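Local coordinates for extracellular solute-binding protein (PDB 3PU5) that probably captures a small solute, perhaps a polyamine, outside the cytoplasmic membrane and delivers it to an ABC-type transporter, at residues 47-50 / 51-55; 67-70 / 71-74; 91-95 / 96-100. All coordinates share one frame; numbering follows the deposited sequence.

Contact 1: residues 47-50 / 51-55; sequences HALK and ILSSR
His47 meets Ile51 through the backbone: Ile51 N donates to His47 O over 3.0 Å, the i+4 bond of a helix, and the CG1-CD1 arm of Ile51 lies against the same oxygen, with CG1 3.5 Å from His47 O. That arm runs back along the helix because CG1 stands anti to the carbonyl carbon and beside the backbone N (chi1 -69°), while CG2 takes the other branch and turns to Leu73. One residue on, Ala48 O takes the N-H of Leu52 in a short bond of 2.7 Å that is nearly straight at the hydrogen, and Leu52 CB packs beside the same carbonyl. The methyl of Ala48 points off the helix to Asp69 and Phe65.

Both segments belong to helix 44-53, which follows strand 36-41 in the N-terminal part of this periplasmic-binding-protein fold. Its buried side, with Ala48 and Ile51, lies on strand 62-65 and helix 67-75.

Leu49 O is gripped twice by one residue. Ser53 N reaches it at 2.7 Å, and Ser53 OG donates to the same Leu49 O at 2.6 Å, the two coming from opposite faces of the carbonyl plane. The hydroxyl sits well above that plane, 42° out of it. Having OG beside its own backbone N (chi1 -54°) folds the serine back onto the preceding turn, in the usual bond of a helical serine hydroxyl to the i-4 carbonyl. Leu49 CD1 rests on this hydroxyl at 3.6 Å, on the exposed side of the helix. Lys50 O lies 3.7 Å from Ser54 CB, and the extended lysine chain carries NZ to a weak bond with Tyr60 OH.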
ATOM      1  N   HIS A  47       1.387  17.062  -6.538  1.00 12.58           N
ATOM      2  CA  HIS A  47       2.687  16.674  -7.079  1.00 13.73           C
ATOM      3  C   HIS A  47       2.573  16.251  -8.545  1.00 13.98           C
ATOM      4  O   HIS A  47       3.324  16.722  -9.389  1.00 12.83           O
ATOM      5  CB  HIS A  47       3.298  15.537  -6.260  1.00 12.58           C
ATOM      6  CG  HIS A  47       4.013  15.998  -5.027  1.00 13.14           C
ATOM      7  ND1 HIS A  47       4.007  15.282  -3.848  1.00 13.44           N
ATOM      8  CD2 HIS A  47       4.757  17.105  -4.792  1.00 10.95           C
ATOM      9  CE1 HIS A  47       4.727  15.922  -2.942  1.00 11.20           C
ATOM     10  NE2 HIS A  47       5.196  17.030  -3.492  1.00 12.23           N
ATOM     11  N   ALA A  48       1.625  15.364  -8.839  1.00 13.96           N
ATOM     12  CA  ALA A  48       1.440  14.877 -10.204  1.00 13.06           C
ATOM     13  C   ALA A  48       1.108  16.012 -11.162  1.00 13.90           C
ATOM     14  O   ALA A  48       1.698  16.104 -12.233  1.00 16.18           O
ATOM     15  CB  ALA A  48       0.370  13.815 -10.260  1.00 13.35           C
ATOM     16  N   LEU A  49       0.169  16.878 -10.793  1.00 16.19           N
ATOM     17  CA  LEU A  49      -0.190  17.982 -11.692  1.00 18.03           C
ATOM     18  C   LEU A  49       1.009  18.905 -11.932  1.00 17.64           C
ATOM     19  O   LEU A  49       1.247  19.371 -13.055  1.00 16.98           O
ATOM     20  CB  LEU A  49      -1.391  18.781 -11.169  1.00 19.12           C
ATOM     21  CG  LEU A  49      -1.826  19.904 -12.128  1.00 20.69           C
ATOM     22  CD1 LEU A  49      -2.207  19.334 -13.490  1.00 17.83           C
ATOM     23  CD2 LEU A  49      -2.975  20.730 -11.559  1.00 24.97           C
ATOM     24  N   LYS A  50       1.774  19.155 -10.878  1.00 15.38           N
ATOM     25  CA  LYS A  50       2.943  20.014 -11.010  1.00 19.01           C
ATOM     26  C   LYS A  50       3.938  19.422 -11.995  1.00 18.49           C
ATOM     27  O   LYS A  50       4.479  20.133 -12.835  1.00 17.33           O
ATOM     28  CB  LYS A  50       3.613  20.253  -9.664  1.00 17.53           C
ATOM     29  CG  LYS A  50       4.778  21.222  -9.747  1.00 23.06           C
ATOM     30  CD  LYS A  50       4.955  21.946  -8.426  1.00 26.45           C
ATOM     31  CE  LYS A  50       6.136  22.900  -8.452  1.00 24.29           C
ATOM     32  NZ  LYS A  50       6.261  23.535  -7.118  1.00 26.49           N
ATOM     33  N   ILE A  51       4.165  18.115 -11.899  1.00 16.62           N
ATOM     34  CA  ILE A  51       5.059  17.442 -12.834  1.00 17.53           C
ATOM     35  C   ILE A  51       4.456  17.413 -14.232  1.00 16.59           C
ATOM     36  O   ILE A  51       5.148  17.630 -15.219  1.00 16.09           O
ATOM     37  CB  ILE A  51       5.379  16.004 -12.397  1.00 16.40           C
ATOM     38  CG1 ILE A  51       6.244  16.006 -11.131  1.00 14.57           C
ATOM     39  CG2 ILE A  51       6.087  15.272 -13.527  1.00 14.36           C
ATOM     40  CD1 ILE A  51       6.181  14.694 -10.355  1.00 14.24           C
ATOM     41  N   LEU A  52       3.159  17.143 -14.305  1.00 17.88           N
ATOM     42  CA  LEU A  52       2.444  17.179 -15.574  1.00 20.74           C
ATOM     43  C   LEU A  52       2.600  18.529 -16.269  1.00 21.41           C
ATOM     44  O   LEU A  52       2.865  18.598 -17.474  1.00 19.63           O
ATOM     45  CB  LEU A  52       0.959  16.925 -15.329  1.00 19.92           C
ATOM     46  CG  LEU A  52       0.432  15.580 -15.801  1.00 27.26           C
ATOM     47  CD1 LEU A  52      -0.860  15.235 -15.060  1.00 27.49           C
ATOM     48  CD2 LEU A  52       0.222  15.632 -17.310  1.00 25.64           C
ATOM     49  N   SER A  53       2.425  19.596 -15.494  1.00 22.17           N
ATOM     50  CA  SER A  53       2.370  20.960 -16.023  1.00 21.47           C
ATOM     51  C   SER A  53       3.733  21.492 -16.412  1.00 24.44           C
ATOM     52  O   SER A  53       3.840  22.506 -17.103  1.00 25.92           O
ATOM     53  CB  SER A  53       1.789  21.899 -14.969  1.00 21.10           C
ATOM     54  OG  SER A  53       0.545  21.429 -14.495  1.00 29.74           O
ATOM     55  N   SER A  54       4.780  20.822 -15.954  1.00 22.36           N
ATOM     56  CA  SER A  54       6.118  21.379 -16.075  1.00 25.86           C
ATOM     57  C   SER A  54       6.549  21.595 -17.520  1.00 26.38           C
ATOM     58  O   SER A  54       6.215  20.814 -18.416  1.00 27.04           O
ATOM     59  CB  SER A  54       7.139  20.508 -15.352  1.00 24.03           C
ATOM     60  OG  SER A  54       8.438  21.052 -15.496  1.00 26.82           O
ATOM     61  N   ARG A  55       7.291  22.675 -17.723  1.00 26.62           N
ATOM     62  CA  ARG A  55       7.916  22.960 -19.000  1.00 31.02           C
ATOM     63  C   ARG A  55       9.387  23.274 -18.743  1.00 32.10           C
ATOM     64  O   ARG A  55       9.722  23.967 -17.777  1.00 32.33           O
ATOM     65  CB  ARG A  55       7.223  24.144 -19.678  1.00 31.81           C
TER

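Contact 2: residues 67-70 / 71-74; sequences GNDM and YRLI
The carbonyl oxygen O of Met70, a selenomethionine here, takes two N-H groups from the following turn: Ile74 N at 3.0 Å, and Leu73 N, whose bond is bent and weak. Ile74 also lays CG1 beside this oxygen, and Leu73 sets CB on it, while Leu73 CD1 comes 4.4 Å from Met70 SE.

The charged pair sits on another side of the helix. Asp69 and Arg72 lie side by side and point the same way, and Arg72 NH1 donates to Asp69 OD1 at 2.9 Å with an angle of 161° at the hydrogen. The carboxylate oxygen lies at the edge of the guanidinium, near its plane, yet it is met on its anti side and the two planes are turned 58° apart, a single-point salt bridge. The bend at chi3 of Arg72 (68°) brings the guanidinium back toward the aspartate, with CD passing 3.3 Å from Asp69 OD1. In the backbone, Arg72 N bonds to Asp69 O, and Tyr71 N closes the first turn on Gly67 O. An i to i+3 salt bridge on the flank of a short amphipathic helix, here the one directly after strand 62-65, is the motif.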
ATOM      1  N   GLY A  67      -0.214   5.630  -6.245  1.00 14.56           N
ATOM      2  CA  GLY A  67      -0.372   4.947  -7.514  1.00 17.65           C
ATOM      3  C   GLY A  67      -1.339   5.581  -8.499  1.00 17.29           C
ATOM      4  O   GLY A  67      -1.035   5.666  -9.692  1.00 16.81           O
ATOM      5  N   ASN A  68      -2.501   6.017  -8.016  1.00 16.07           N
ATOM      6  CA  ASN A  68      -3.503   6.648  -8.885  1.00 17.34           C
ATOM      7  C   ASN A  68      -2.946   7.820  -9.685  1.00 19.04           C
ATOM      8  O   ASN A  68      -3.073   7.887 -10.914  1.00 17.62           O
ATOM      9  CB  ASN A  68      -4.675   7.151  -8.056  1.00 22.68           C
ATOM     10  CG  ASN A  68      -5.525   6.034  -7.521  1.00 32.49           C
ATOM     11  OD1 ASN A  68      -5.831   5.077  -8.241  1.00 30.16           O
ATOM     12  ND2 ASN A  68      -5.918   6.143  -6.251  1.00 33.81           N
ATOM     13  N   ASP A  69      -2.331   8.754  -8.971  1.00 14.94           N
ATOM     14  CA  ASP A  69      -1.785   9.939  -9.608  1.00 15.95           C
ATOM     15  C   ASP A  69      -0.517   9.628 -10.385  1.00 15.75           C
ATOM     16  O   ASP A  69      -0.278  10.223 -11.442  1.00 15.86           O
ATOM     17  CB  ASP A  69      -1.568  11.033  -8.573  1.00 15.36           C
ATOM     18  CG  ASP A  69      -2.872  11.575  -8.057  1.00 18.21           C
ATOM     19  OD1 ASP A  69      -3.569  12.263  -8.837  1.00 17.09           O
ATOM     20  OD2 ASP A  69      -3.218  11.278  -6.893  1.00 17.94           O
HETATM   21  N   MSE A  70       0.277   8.676  -9.892  1.00 12.93           N
HETATM   22  CA  MSE A  70       1.454   8.243 -10.640  1.00 13.09           C
HETATM   23  C   MSE A  70       1.044   7.670 -11.988  1.00 13.16           C
HETATM   24  O   MSE A  70       1.750   7.837 -12.986  1.00 12.15           O
HETATM   25  CB  MSE A  70       2.287   7.213  -9.870  1.00 12.35           C
HETATM   26  CG  MSE A  70       3.624   6.892 -10.551  1.00 11.01           C
HETATM   27 SE   MSE A  70       4.845   8.436 -10.492  1.00 24.93          SE
HETATM   28  CE  MSE A  70       5.094   8.517  -8.544  1.00 11.03           C
ATOM     29  N   TYR A  71      -0.095   6.985 -12.018  1.00 14.32           N
ATOM     30  CA  TYR A  71      -0.574   6.426 -13.272  1.00 16.08           C
ATOM     31  C   TYR A  71      -0.851   7.548 -14.272  1.00 15.79           C
ATOM     32  O   TYR A  71      -0.776   7.340 -15.469  1.00 18.04           O
ATOM     33  CB  TYR A  71      -1.819   5.562 -13.059  1.00 18.83           C
ATOM     34  CG  TYR A  71      -1.985   4.497 -14.126  1.00 20.04           C
ATOM     35  CD1 TYR A  71      -2.899   4.655 -15.166  1.00 24.57           C
ATOM     36  CD2 TYR A  71      -1.215   3.339 -14.100  1.00 21.60           C
ATOM     37  CE1 TYR A  71      -3.047   3.684 -16.149  1.00 20.41           C
ATOM     38  CE2 TYR A  71      -1.354   2.363 -15.074  1.00 27.09           C
ATOM     39  CZ  TYR A  71      -2.272   2.543 -16.098  1.00 29.82           C
ATOM     40  OH  TYR A  71      -2.411   1.573 -17.073  1.00 36.44           O
ATOM     41  N   ARG A  72      -1.150   8.746 -13.775  1.00 16.90           N
ATOM     42  CA  ARG A  72      -1.338   9.900 -14.655  1.00 18.77           C
ATOM     43  C   ARG A  72      -0.047  10.217 -15.414  1.00 17.10           C
ATOM     44  O   ARG A  72      -0.064  10.489 -16.620  1.00 17.61           O
ATOM     45  CB  ARG A  72      -1.782  11.133 -13.852  1.00 20.12           C
ATOM     46  CG  ARG A  72      -3.135  10.998 -13.186  1.00 20.01           C
ATOM     47  CD  ARG A  72      -3.340  12.086 -12.131  1.00 22.34           C
ATOM     48  NE  ARG A  72      -3.453  13.417 -12.721  1.00 21.85           N
ATOM     49  CZ  ARG A  72      -3.543  14.540 -12.015  1.00 25.90           C
ATOM     50  NH1 ARG A  72      -3.529  14.494 -10.688  1.00 23.21           N
ATOM     51  NH2 ARG A  72      -3.651  15.713 -12.632  1.00 25.20           N
ATOM     52  N   LEU A  73       1.065  10.189 -14.691  1.00 14.02           N
ATOM     53  CA  LEU A  73       2.363  10.518 -15.252  1.00 15.14           C
ATOM     54  C   LEU A  73       2.835   9.431 -16.200  1.00 14.64           C
ATOM     55  O   LEU A  73       3.555   9.696 -17.157  1.00 16.42           O
ATOM     56  CB  LEU A  73       3.381  10.694 -14.134  1.00 14.21           C
ATOM     57  CG  LEU A  73       3.145  11.942 -13.308  1.00 15.27           C
ATOM     58  CD1 LEU A  73       4.404  12.271 -12.525  1.00 14.36           C
ATOM     59  CD2 LEU A  73       2.784  13.067 -14.248  1.00 16.46           C
ATOM     60  N   ILE A  74       2.439   8.199 -15.912  1.00 16.11           N
ATOM     61  CA  ILE A  74       2.695   7.089 -16.820  1.00 17.99           C
ATOM     62  C   ILE A  74       2.004   7.323 -18.153  1.00 18.45           C
ATOM     63  O   ILE A  74       2.615   7.191 -19.211  1.00 19.89           O
ATOM     64  CB  ILE A  74       2.179   5.767 -16.243  1.00 20.14           C
ATOM     65  CG1 ILE A  74       3.149   5.252 -15.189  1.00 17.76           C
ATOM     66  CG2 ILE A  74       2.047   4.721 -17.349  1.00 21.01           C
ATOM     67  CD1 ILE A  74       4.475   4.856 -15.778  1.00 17.46           C
TER

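Contact 3: residues 91-95 / 96-100; sequences ADVPE and KFKAD
Apolar packing joins Val93 and Pro94 to Phe97. Val93 CG1 reaches Phe97 CB at 3.7 Å, approaching the ring obliquely. The pyrrolidine of Pro94 lies alongside the phenyl group, with CD 3.8 Å from Phe97 CD2 and CG at the ring edge, in its plane. Lys96 CG covers one face, 3.9 Å above the ring centre; a first torsion of 62°, with CG between the backbone N and the carbonyl carbon, swings it over the ring of the residue that follows. Phe97 also meets the Tyr110 ring, their planes nearly parallel.

Two i to i+3 backbone bonds turn the chain: Phe97 N to Pro94 O at 3.1 Å, and Lys98 N to Glu95 O at 2.9 Å. This is a compact turn in the long connection between helix 67-75 and strand 106-107 of the solute-binding fold.

Charge is linked through water. Glu95 and Lys98 cross at about a right angle, and Glu95 OE1 stays 4.3 Å from Lys98 NZ, beyond a salt bridge; a water accepts from Lys98 NZ and gives a weak bond to Glu95 OE1. Lys98 CE passes 3.1 Å from Val93 O. The amine also bonds to Leu90 O, while Lys96 NZ is held by the carbonyls of Val300 and Ile297.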
ATOM      1  N   ALA A  91      16.825  -5.528  -9.794  1.00 13.17           N
ATOM      2  CA  ALA A  91      17.005  -6.970  -9.972  1.00 15.96           C
ATOM      3  C   ALA A  91      16.502  -7.744  -8.758  1.00 13.20           C
ATOM      4  O   ALA A  91      16.149  -8.918  -8.868  1.00 12.63           O
ATOM      5  CB  ALA A  91      18.470  -7.307 -10.257  1.00 14.23           C
ATOM      6  N   ASP A  92      16.461  -7.080  -7.604  1.00 13.57           N
ATOM      7  CA  ASP A  92      16.026  -7.723  -6.363  1.00 12.48           C
ATOM      8  C   ASP A  92      14.577  -7.425  -5.986  1.00 11.02           C
ATOM      9  O   ASP A  92      14.113  -7.811  -4.916  1.00  9.80           O
ATOM     10  CB  ASP A  92      16.957  -7.331  -5.227  1.00 14.56           C
ATOM     11  CG  ASP A  92      18.382  -7.729  -5.508  1.00 18.31           C
ATOM     12  OD1 ASP A  92      18.587  -8.882  -5.945  1.00 17.87           O
ATOM     13  OD2 ASP A  92      19.287  -6.894  -5.322  1.00 20.46           O
ATOM     14  N   VAL A  93      13.873  -6.732  -6.872  1.00 12.29           N
ATOM     15  CA  VAL A  93      12.473  -6.408  -6.655  1.00 10.16           C
ATOM     16  C   VAL A  93      11.607  -7.307  -7.532  1.00  9.81           C
ATOM     17  O   VAL A  93      11.753  -7.302  -8.750  1.00  9.56           O
ATOM     18  CB  VAL A  93      12.199  -4.934  -7.004  1.00 11.48           C
ATOM     19  CG1 VAL A  93      10.724  -4.601  -6.812  1.00  7.43           C
ATOM     20  CG2 VAL A  93      13.094  -4.031  -6.174  1.00  9.48           C
ATOM     21  N   PRO A  94      10.723  -8.111  -6.914  1.00  9.02           N
ATOM     22  CA  PRO A  94       9.824  -8.962  -7.704  1.00  9.72           C
ATOM     23  C   PRO A  94       8.989  -8.174  -8.727  1.00 11.54           C
ATOM     24  O   PRO A  94       8.621  -7.023  -8.497  1.00  8.35           O
ATOM     25  CB  PRO A  94       8.924  -9.604  -6.641  1.00 11.62           C
ATOM     26  CG  PRO A  94       9.813  -9.679  -5.412  1.00 12.57           C
ATOM     27  CD  PRO A  94      10.645  -8.403  -5.472  1.00 10.00           C
ATOM     28  N   GLU A  95       8.689  -8.817  -9.851  1.00 12.07           N
ATOM     29  CA  GLU A  95       8.007  -8.173 -10.968  1.00 13.33           C
ATOM     30  C   GLU A  95       6.676  -7.508 -10.601  1.00 11.30           C
ATOM     31  O   GLU A  95       6.324  -6.475 -11.160  1.00 10.77           O
ATOM     32  CB  GLU A  95       7.798  -9.191 -12.098  1.00 13.97           C
ATOM     33  CG  GLU A  95       7.106  -8.638 -13.340  1.00 17.79           C
ATOM     34  CD  GLU A  95       7.821  -7.434 -13.949  1.00 22.62           C
ATOM     35  OE1 GLU A  95       9.075  -7.399 -13.922  1.00 20.44           O
ATOM     36  OE2 GLU A  95       7.124  -6.522 -14.461  1.00 25.20           O
ATOM     37  N   LYS A  96       5.931  -8.100  -9.676  1.00 10.59           N
ATOM     38  CA  LYS A  96       4.629  -7.555  -9.310  1.00 11.86           C
ATOM     39  C   LYS A  96       4.677  -6.111  -8.818  1.00 10.65           C
ATOM     40  O   LYS A  96       3.710  -5.378  -8.982  1.00 13.33           O
ATOM     41  CB  LYS A  96       3.947  -8.426  -8.261  1.00 12.17           C
ATOM     42  CG  LYS A  96       4.669  -8.545  -6.936  1.00 12.16           C
ATOM     43  CD  LYS A  96       3.788  -9.381  -6.018  1.00 13.59           C
ATOM     44  CE  LYS A  96       4.562 -10.019  -4.915  1.00 11.36           C
ATOM     45  NZ  LYS A  96       3.710 -11.063  -4.250  1.00 12.78           N
ATOM     46  N   PHE A  97       5.790  -5.713  -8.201  1.00  9.33           N
ATOM     47  CA  PHE A  97       5.938  -4.353  -7.682  1.00  8.70           C
ATOM     48  C   PHE A  97       6.257  -3.358  -8.790  1.00  8.92           C
ATOM     49  O   PHE A  97       6.195  -2.140  -8.586  1.00  8.77           O
ATOM     50  CB  PHE A  97       7.023  -4.309  -6.604  1.00  8.14           C
ATOM     51  CG  PHE A  97       6.725  -5.187  -5.438  1.00  8.69           C
ATOM     52  CD1 PHE A  97       5.654  -4.903  -4.605  1.00  8.08           C
ATOM     53  CD2 PHE A  97       7.491  -6.312  -5.187  1.00 11.63           C
ATOM     54  CE1 PHE A  97       5.349  -5.713  -3.537  1.00  8.82           C
ATOM     55  CE2 PHE A  97       7.193  -7.144  -4.102  1.00  9.83           C
ATOM     56  CZ  PHE A  97       6.119  -6.839  -3.278  1.00 11.52           C
ATOM     57  N   LYS A  98       6.596  -3.890  -9.958  1.00  8.70           N
ATOM     58  CA  LYS A  98       6.964  -3.079 -11.109  1.00 10.62           C
ATOM     59  C   LYS A  98       5.944  -3.169 -12.249  1.00 11.69           C
ATOM     60  O   LYS A  98       5.958  -2.355 -13.177  1.00  9.61           O
ATOM     61  CB  LYS A  98       8.339  -3.520 -11.616  1.00 11.58           C
ATOM     62  CG  LYS A  98       9.422  -3.540 -10.535  1.00 10.18           C
ATOM     63  CD  LYS A  98      10.771  -3.978 -11.106  1.00 13.83           C
ATOM     64  CE  LYS A  98      10.928  -5.486 -11.134  1.00 13.92           C
ATOM     65  NZ  LYS A  98      12.323  -5.844 -11.518  1.00 15.67           N
ATOM     66  N   ALA A  99       5.057  -4.157 -12.170  1.00 10.82           N
ATOM     67  CA  ALA A  99       4.202  -4.517 -13.302  1.00 14.79           C
ATOM     68  C   ALA A  99       3.343  -3.386 -13.873  1.00 16.08           C
ATOM     69  O   ALA A  99       3.150  -3.318 -15.080  1.00 16.84           O
ATOM     70  CB  ALA A  99       3.326  -5.721 -12.960  1.00 15.60           C
ATOM     71  N   ASP A 100       2.825  -2.504 -13.026  1.00 12.62           N
ATOM     72  CA  ASP A 100       1.934  -1.457 -13.525  1.00 14.12           C
ATOM     73  C   ASP A 100       2.663  -0.304 -14.240  1.00 12.93           C
ATOM     74  O   ASP A 100       2.039   0.491 -14.936  1.00 13.25           O
ATOM     75  CB  ASP A 100       1.072  -0.892 -12.384  1.00 12.42           C
ATOM     76  CG  ASP A 100      -0.015  -1.864 -11.924  1.00 18.79           C
ATOM     77  OD1 ASP A 100      -0.336  -2.815 -12.669  1.00 20.04           O
ATOM     78  OD2 ASP A 100      -0.557  -1.673 -10.819  1.00 19.36           O
TER
HETATM   79  O   HOH W   1      11.616  -8.683 -11.981  1.00 22.15           O

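Overall arrangement
Contacts 1 and 2 lie on two neighbouring helices, 44-53 and 67-75, with centres 11 Å apart, and the two helices pack directly on each other, for instance through Leu52 on Leu73 and Arg72. Each is partly buried, with an apolar side shared with strand 62-65, but contact 1 puts a serine hydroxyl on a carbonyl near its helix end, whereas contact 2 carries an ion pair along its flank. Contact 3, also partly buried, is a loop turn built on i+3 backbone bonds, aromatic packing and a water link. It touches contact 2 through Tyr71 and Asp100, but its nearest atoms stay about 14 Å from contact 1.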